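Local coordinates for protein aldehyde reductase YahK (Escherichia coli, PDB 1UUF) that reduces a wide range of aldehydes to their alcohols, strongly preferring NADPH over NADH, and binds two zinc ions per subunit, at residues Leu103-His115 / Leu123-Asn135. Numbering follows the deposited sequence.
Sequences LVGVGCIVDSCKH and LENYCDHMTGTYN. With ZN (zinc ion), chain B.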
ATOM      1  N   LEU A 103     -10.598  14.739 -34.454  1.00 14.54           N
ATOM      2  CA  LEU A 103     -10.175  13.373 -34.169  1.00 13.61           C
ATOM      3  C   LEU A 103     -10.358  13.256 -32.663  1.00 12.21           C
ATOM      4  O   LEU A 103      -9.817  14.062 -31.899  1.00 11.44           O
ATOM      5  CB  LEU A 103      -8.706  13.160 -34.542  1.00 14.40           C
ATOM      6  CG  LEU A 103      -8.381  13.233 -36.036  1.00 16.87           C
ATOM      7  CD1 LEU A 103      -6.897  12.971 -36.253  1.00 18.57           C
ATOM      8  CD2 LEU A 103      -9.215  12.206 -36.788  1.00 20.16           C
ATOM      9  N   VAL A 104     -11.131  12.265 -32.233  1.00 12.58           N
ATOM     10  CA  VAL A 104     -11.410  12.093 -30.813  1.00 10.56           C
ATOM     11  C   VAL A 104     -11.289  10.662 -30.326  1.00 10.19           C
ATOM     12  O   VAL A 104     -11.208   9.723 -31.115  1.00 10.74           O
ATOM     13  CB  VAL A 104     -12.834  12.567 -30.476  1.00 11.20           C
ATOM     14  CG1 VAL A 104     -12.933  14.082 -30.615  1.00 10.39           C
ATOM     15  CG2 VAL A 104     -13.832  11.881 -31.402  1.00 11.84           C
ATOM     16  N   GLY A 105     -11.290  10.511 -29.008  1.00 10.77           N
ATOM     17  CA  GLY A 105     -11.198   9.192 -28.421  1.00 10.32           C
ATOM     18  C   GLY A 105     -12.136   9.055 -27.239  1.00 10.48           C
ATOM     19  O   GLY A 105     -12.567  10.052 -26.654  1.00 10.78           O
ATOM     20  N   VAL A 106     -12.467   7.809 -26.912  1.00  9.48           N
ATOM     21  CA  VAL A 106     -13.330   7.495 -25.784  1.00  9.75           C
ATOM     22  C   VAL A 106     -12.699   6.294 -25.098  1.00  9.59           C
ATOM     23  O   VAL A 106     -12.269   5.349 -25.765  1.00  9.64           O
ATOM     24  CB  VAL A 106     -14.752   7.118 -26.234  1.00 10.04           C
ATOM     25  CG1 VAL A 106     -15.597   6.738 -25.022  1.00  8.31           C
ATOM     26  CG2 VAL A 106     -15.387   8.288 -26.970  1.00 10.69           C
ATOM     27  N   GLY A 107     -12.634   6.345 -23.773  1.00  9.29           N
ATOM     28  CA  GLY A 107     -12.051   5.255 -23.009  1.00 10.27           C
ATOM     29  C   GLY A 107     -13.096   4.381 -22.339  1.00 10.25           C
ATOM     30  O   GLY A 107     -14.122   4.046 -22.941  1.00  9.00           O
ATOM     31  N   CYS A 108     -12.844   4.024 -21.082  1.00  9.86           N
ATOM     32  CA  CYS A 108     -13.744   3.158 -20.321  1.00 11.43           C
ATOM     33  C   CYS A 108     -14.931   3.863 -19.681  1.00 11.49           C
ATOM     34  O   CYS A 108     -15.856   3.202 -19.208  1.00 12.19           O
ATOM     35  CB  CYS A 108     -12.970   2.447 -19.211  1.00 10.71           C
ATOM     36  SG  CYS A 108     -11.628   1.410 -19.783  1.00 13.96           S
ATOM     37  N   ILE A 109     -14.901   5.193 -19.673  1.00 11.34           N
ATOM     38  CA  ILE A 109     -15.953   6.001 -19.051  1.00 11.39           C
ATOM     39  C   ILE A 109     -16.768   6.821 -20.041  1.00 11.45           C
ATOM     40  O   ILE A 109     -16.198   7.518 -20.883  1.00 10.79           O
ATOM     41  CB  ILE A 109     -15.349   7.024 -18.066  1.00 11.50           C
ATOM     42  CG1 ILE A 109     -14.355   6.337 -17.131  1.00 14.12           C
ATOM     43  CG2 ILE A 109     -16.462   7.715 -17.285  1.00 12.92           C
ATOM     44  CD1 ILE A 109     -13.546   7.309 -16.300  1.00 15.20           C
ATOM     45  N   VAL A 110     -18.097   6.748 -19.941  1.00 10.73           N
ATOM     46  CA  VAL A 110     -18.951   7.558 -20.808  1.00 11.06           C
ATOM     47  C   VAL A 110     -19.804   8.530 -19.988  1.00 12.00           C
ATOM     48  O   VAL A 110     -20.442   9.420 -20.546  1.00 13.47           O
ATOM     49  CB  VAL A 110     -19.868   6.707 -21.729  1.00 12.02           C
ATOM     50  CG1 VAL A 110     -19.023   6.030 -22.814  1.00 10.64           C
ATOM     51  CG2 VAL A 110     -20.630   5.674 -20.916  1.00 12.49           C
ATOM     52  N   ASP A 111     -19.805   8.364 -18.665  1.00 11.93           N
ATOM     53  CA  ASP A 111     -20.548   9.270 -17.787  1.00 13.60           C
ATOM     54  C   ASP A 111     -20.215   9.014 -16.317  1.00 13.42           C
ATOM     55  O   ASP A 111     -19.642   7.983 -15.967  1.00 13.22           O
ATOM     56  CB  ASP A 111     -22.063   9.119 -18.005  1.00 14.40           C
ATOM     57  CG  ASP A 111     -22.825  10.426 -17.784  1.00 17.64           C
ATOM     58  OD1 ASP A 111     -22.214  11.410 -17.317  1.00 15.24           O
ATOM     59  OD2 ASP A 111     -24.042  10.468 -18.079  1.00 17.89           O
ATOM     60  N   SER A 112     -20.538   9.980 -15.464  1.00 12.63           N
ATOM     61  CA  SER A 112     -20.319   9.848 -14.025  1.00 12.49           C
ATOM     62  C   SER A 112     -21.288  10.807 -13.332  1.00 13.09           C
ATOM     63  O   SER A 112     -21.961  11.595 -14.001  1.00 13.08           O
ATOM     64  CB  SER A 112     -18.863  10.157 -13.648  1.00 13.90           C
ATOM     65  OG  SER A 112     -18.518  11.507 -13.890  1.00 13.72           O
ATOM     66  N   CYS A 113     -21.372  10.750 -12.009  1.00 14.23           N
ATOM     67  CA  CYS A 113     -22.322  11.611 -11.303  1.00 14.89           C
ATOM     68  C   CYS A 113     -22.004  13.103 -11.408  1.00 16.22           C
ATOM     69  O   CYS A 113     -22.906  13.934 -11.354  1.00 15.88           O
ATOM     70  CB  CYS A 113     -22.450  11.180  -9.836  1.00 14.58           C
ATOM     71  SG  CYS A 113     -21.281  11.894  -8.665  1.00 14.29           S
ATOM     72  N   LYS A 114     -20.724  13.429 -11.569  1.00 17.00           N
ATOM     73  CA  LYS A 114     -20.249  14.806 -11.715  1.00 18.19           C
ATOM     74  C   LYS A 114     -20.310  15.697 -10.482  1.00 18.88           C
ATOM     75  O   LYS A 114     -19.955  16.873 -10.565  1.00 20.77           O
ATOM     76  CB  LYS A 114     -21.004  15.517 -12.841  1.00 18.60           C
ATOM     77  CG  LYS A 114     -21.028  14.776 -14.156  1.00 19.46           C
ATOM     78  CD  LYS A 114     -21.823  15.559 -15.185  1.00 22.69           C
ATOM     79  CE  LYS A 114     -22.186  14.686 -16.367  1.00 23.24           C
ATOM     80  NZ  LYS A 114     -23.048  13.561 -15.922  1.00 27.24           N
ATOM     81  N   HIS A 115     -20.747  15.172  -9.343  1.00 17.83           N
ATOM     82  CA  HIS A 115     -20.823  16.020  -8.159  1.00 18.59           C
ATOM     83  C   HIS A 115     -20.210  15.455  -6.884  1.00 18.58           C
ATOM     84  O   HIS A 115     -20.283  16.089  -5.832  1.00 21.14           O
ATOM     85  CB  HIS A 115     -22.279  16.424  -7.905  1.00 18.91           C
ATOM     86  CG  HIS A 115     -23.201  15.267  -7.683  1.00 19.75           C
ATOM     87  ND1 HIS A 115     -23.329  14.639  -6.464  1.00 20.05           N
ATOM     88  CD2 HIS A 115     -24.027  14.611  -8.532  1.00 20.30           C
ATOM     89  CE1 HIS A 115     -24.195  13.648  -6.570  1.00 20.84           C
ATOM     90  NE2 HIS A 115     -24.633  13.609  -7.815  1.00 21.12           N
ATOM     91  N   LEU A 123     -11.416  12.654 -11.124  1.00 11.28           N
ATOM     92  CA  LEU A 123     -11.227  11.215 -10.987  1.00 12.05           C
ATOM     93  C   LEU A 123     -12.552  10.491 -11.212  1.00 11.18           C
ATOM     94  O   LEU A 123     -13.001   9.710 -10.375  1.00 10.76           O
ATOM     95  CB  LEU A 123     -10.673  10.887  -9.594  1.00 12.62           C
ATOM     96  CG  LEU A 123      -9.280  11.446  -9.295  1.00 15.61           C
ATOM     97  CD1 LEU A 123      -8.920  11.169  -7.844  1.00 15.90           C
ATOM     98  CD2 LEU A 123      -8.253  10.816 -10.232  1.00 15.95           C
ATOM     99  N   GLU A 124     -13.176  10.758 -12.354  1.00 12.01           N
ATOM    100  CA  GLU A 124     -14.452  10.133 -12.681  1.00 10.69           C
ATOM    101  C   GLU A 124     -14.345   8.611 -12.681  1.00 10.92           C
ATOM    102  O   GLU A 124     -15.347   7.914 -12.521  1.00 11.69           O
ATOM    103  CB  GLU A 124     -14.945  10.624 -14.044  1.00 11.01           C
ATOM    104  CG  GLU A 124     -15.165  12.128 -14.103  1.00 12.48           C
ATOM    105  CD  GLU A 124     -13.958  12.900 -14.621  1.00 13.91           C
ATOM    106  OE1 GLU A 124     -12.818  12.388 -14.553  1.00 13.80           O
ATOM    107  OE2 GLU A 124     -14.157  14.041 -15.086  1.00 15.39           O
ATOM    108  N   ASN A 125     -13.127   8.100 -12.851  1.00  9.93           N
ATOM    109  CA  ASN A 125     -12.889   6.658 -12.865  1.00 10.60           C
ATOM    110  C   ASN A 125     -13.136   6.001 -11.504  1.00 11.21           C
ATOM    111  O   ASN A 125     -13.409   4.799 -11.425  1.00 11.55           O
ATOM    112  CB  ASN A 125     -11.457   6.365 -13.344  1.00 10.33           C
ATOM    113  CG  ASN A 125     -10.394   7.107 -12.538  1.00 11.94           C
ATOM    114  OD1 ASN A 125     -10.538   8.290 -12.232  1.00 10.29           O
ATOM    115  ND2 ASN A 125      -9.303   6.414 -12.219  1.00 12.02           N
ATOM    116  N   TYR A 126     -13.049   6.792 -10.437  1.00 10.52           N
ATOM    117  CA  TYR A 126     -13.273   6.275  -9.093  1.00 11.98           C
ATOM    118  C   TYR A 126     -14.646   6.656  -8.543  1.00 11.97           C
ATOM    119  O   TYR A 126     -14.935   6.449  -7.365  1.00 13.67           O
ATOM    120  CB  TYR A 126     -12.166   6.761  -8.153  1.00 12.05           C
ATOM    121  CG  TYR A 126     -10.815   6.168  -8.492  1.00 11.08           C
ATOM    122  CD1 TYR A 126      -9.721   6.982  -8.781  1.00 11.70           C
ATOM    123  CD2 TYR A 126     -10.645   4.785  -8.569  1.00 10.91           C
ATOM    124  CE1 TYR A 126      -8.489   6.433  -9.146  1.00  9.70           C
ATOM    125  CE2 TYR A 126      -9.424   4.224  -8.932  1.00 11.04           C
ATOM    126  CZ  TYR A 126      -8.352   5.051  -9.224  1.00 10.86           C
ATOM    127  OH  TYR A 126      -7.164   4.491  -9.627  1.00 11.15           O
ATOM    128  N   CYS A 127     -15.492   7.216  -9.398  1.00 12.63           N
ATOM    129  CA  CYS A 127     -16.841   7.597  -8.990  1.00 12.60           C
ATOM    130  C   CYS A 127     -17.635   6.321  -8.702  1.00 14.20           C
ATOM    131  O   CYS A 127     -17.531   5.344  -9.442  1.00 14.00           O
ATOM    132  CB  CYS A 127     -17.521   8.393 -10.112  1.00 13.07           C
ATOM    133  SG  CYS A 127     -19.281   8.765  -9.848  1.00 13.57           S
ATOM    134  N   ASP A 128     -18.417   6.319  -7.625  1.00 16.43           N
ATOM    135  CA  ASP A 128     -19.215   5.141  -7.286  1.00 18.22           C
ATOM    136  C   ASP A 128     -20.326   4.900  -8.289  1.00 18.68           C
ATOM    137  O   ASP A 128     -20.889   3.804  -8.354  1.00 20.20           O
ATOM    138  CB  ASP A 128     -19.858   5.283  -5.905  1.00 20.38           C
ATOM    139  CG  ASP A 128     -18.903   4.973  -4.778  1.00 23.76           C
ATOM    140  OD1 ASP A 128     -18.045   4.083  -4.953  1.00 26.06           O
ATOM    141  OD2 ASP A 128     -19.029   5.606  -3.709  1.00 28.74           O
ATOM    142  N   HIS A 129     -20.653   5.925  -9.066  1.00 17.86           N
ATOM    143  CA  HIS A 129     -21.731   5.810 -10.036  1.00 18.70           C
ATOM    144  C   HIS A 129     -21.258   6.084 -11.450  1.00 18.29           C
ATOM    145  O   HIS A 129     -21.986   6.643 -12.266  1.00 19.87           O
ATOM    146  CB  HIS A 129     -22.849   6.770  -9.644  1.00 20.23           C
ATOM    147  CG  HIS A 129     -23.246   6.651  -8.208  1.00 22.08           C
ATOM    148  ND1 HIS A 129     -23.874   5.534  -7.703  1.00 26.23           N
ATOM    149  CD2 HIS A 129     -23.036   7.473  -7.153  1.00 25.04           C
ATOM    150  CE1 HIS A 129     -24.032   5.670  -6.399  1.00 25.94           C
ATOM    151  NE2 HIS A 129     -23.530   6.837  -6.040  1.00 26.95           N
ATOM    152  N   MET A 130     -20.028   5.681 -11.732  1.00 17.80           N
ATOM    153  CA  MET A 130     -19.458   5.873 -13.052  1.00 18.97           C
ATOM    154  C   MET A 130     -20.156   4.949 -14.046  1.00 18.71           C
ATOM    155  O   MET A 130     -20.422   3.783 -13.743  1.00 19.00           O
ATOM    156  CB  MET A 130     -17.955   5.582 -13.011  1.00 21.44           C
ATOM    157  CG  MET A 130     -17.233   5.773 -14.332  1.00 25.35           C
ATOM    158  SD  MET A 130     -17.085   4.244 -15.268  1.00 29.77           S
ATOM    159  CE  MET A 130     -15.640   3.549 -14.477  1.00 25.81           C
ATOM    160  N   THR A 131     -20.472   5.483 -15.222  1.00 17.63           N
ATOM    161  CA  THR A 131     -21.120   4.702 -16.269  1.00 17.91           C
ATOM    162  C   THR A 131     -20.040   4.205 -17.220  1.00 16.30           C
ATOM    163  O   THR A 131     -19.398   4.998 -17.907  1.00 13.57           O
ATOM    164  CB  THR A 131     -22.126   5.552 -17.073  1.00 18.14           C
ATOM    165  OG1 THR A 131     -23.168   6.017 -16.204  1.00 19.49           O
ATOM    166  CG2 THR A 131     -22.749   4.723 -18.199  1.00 18.30           C
ATOM    167  N   GLY A 132     -19.833   2.892 -17.245  1.00 15.64           N
ATOM    168  CA  GLY A 132     -18.825   2.320 -18.118  1.00 13.43           C
ATOM    169  C   GLY A 132     -19.263   2.320 -19.569  1.00 13.51           C
ATOM    170  O   GLY A 132     -20.452   2.257 -19.873  1.00 13.13           O
ATOM    171  N   THR A 133     -18.288   2.379 -20.469  1.00 11.11           N
ATOM    172  CA  THR A 133     -18.552   2.397 -21.899  1.00 11.79           C
ATOM    173  C   THR A 133     -19.429   1.223 -22.318  1.00 12.50           C
ATOM    174  O   THR A 133     -20.184   1.324 -23.284  1.00 11.58           O
ATOM    175  CB  THR A 133     -17.224   2.420 -22.657  1.00 11.32           C
ATOM    176  OG1 THR A 133     -16.461   3.531 -22.171  1.00 11.25           O
ATOM    177  CG2 THR A 133     -17.446   2.590 -24.155  1.00 11.68           C
ATOM    178  N   TYR A 134     -19.318   0.108 -21.601  1.00 13.80           N
ATOM    179  CA  TYR A 134     -20.184  -1.036 -21.867  1.00 13.89           C
ATOM    180  C   TYR A 134     -20.569  -1.745 -20.571  1.00 15.57           C
ATOM    181  O   TYR A 134     -19.808  -1.748 -19.602  1.00 14.91           O
ATOM    182  CB  TYR A 134     -19.555  -2.021 -22.874  1.00 14.28           C
ATOM    183  CG  TYR A 134     -18.215  -2.614 -22.504  1.00 13.21           C
ATOM    184  CD1 TYR A 134     -18.107  -3.618 -21.544  1.00 14.24           C
ATOM    185  CD2 TYR A 134     -17.056  -2.205 -23.160  1.00 14.06           C
ATOM    186  CE1 TYR A 134     -16.874  -4.204 -21.251  1.00 15.43           C
ATOM    187  CE2 TYR A 134     -15.822  -2.778 -22.876  1.00 13.54           C
ATOM    188  CZ  TYR A 134     -15.738  -3.778 -21.924  1.00 14.56           C
ATOM    189  OH  TYR A 134     -14.516  -4.350 -21.658  1.00 15.25           O
ATOM    190  N   ASN A 135     -21.785  -2.287 -20.563  1.00 16.51           N
ATOM    191  CA  ASN A 135     -22.355  -3.036 -19.441  1.00 16.70           C
ATOM    192  C   ASN A 135     -22.907  -2.239 -18.258  1.00 18.61           C
ATOM    193  O   ASN A 135     -23.194  -2.816 -17.210  1.00 20.15           O
ATOM    194  CB  ASN A 135     -21.347  -4.061 -18.913  1.00 18.02           C
ATOM    195  CG  ASN A 135     -22.021  -5.192 -18.151  1.00 20.00           C
ATOM    196  OD1 ASN A 135     -21.831  -5.354 -16.943  1.00 21.20           O
ATOM    197  ND2 ASN A 135     -22.820  -5.976 -18.858  1.00 20.89           N
TER
HETATM  198 ZN    ZN B 401     -19.131  11.017  -9.074  1.00 16.73          ZN
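Ile109-Asp111 and Thr131-Gly132 pair as a short antiparallel ribbon broken by a classic beta bulge, in which Val110 and Asp111 both face Thr131. Val110 N gives Thr131 O a nearly straight bond (3.0 Å, 177° at the hydrogen), Asp111 N weakly shares that oxygen, and Thr131 N returns to Asp111 O at 2.7 Å. The ribbon lies at the base of the lobe that holds this enzyme's second, four-cysteine zinc, in the GroES-like domain. At the ribbon end away from this zinc, Thr133 N binds Cys108 O and Thr133 OG1 binds Gly107 O, modelled unusually short at 2.5 Å; chi1 of -55° sets OG1 beside N, and both donors face Gly107-Cys108. Cys108 packs on His82, a ligand of the catalytic zinc.

Ile109 and Met130 cross at about a right angle, CG2 of Ile109 lying 3.6 Å from CG of Met130, while Ile109 CD1 rests on the Asn125 backbone. Val110 CG2 lies 3.6 Å from Thr131 CG2, also crossing squarely, and Val110 CG1 packs against CA and OG1 of Thr133. Ser112 CB and OG pack on the aliphatic part of Glu124; Ser112 OG is hydrogen-bonded to Tyr159 OH, while Glu124 OE1 accepts from Ile317 N and OE2 forms a salt bridge to Arg158.

Cys113, Cys116, Cys119 and Cys127 bind the zinc. Cys127 SG, 2.4 Å from the metal, also accepts from His129 N (3.2 Å) and, weakly, from Cys113 N (3.6 Å).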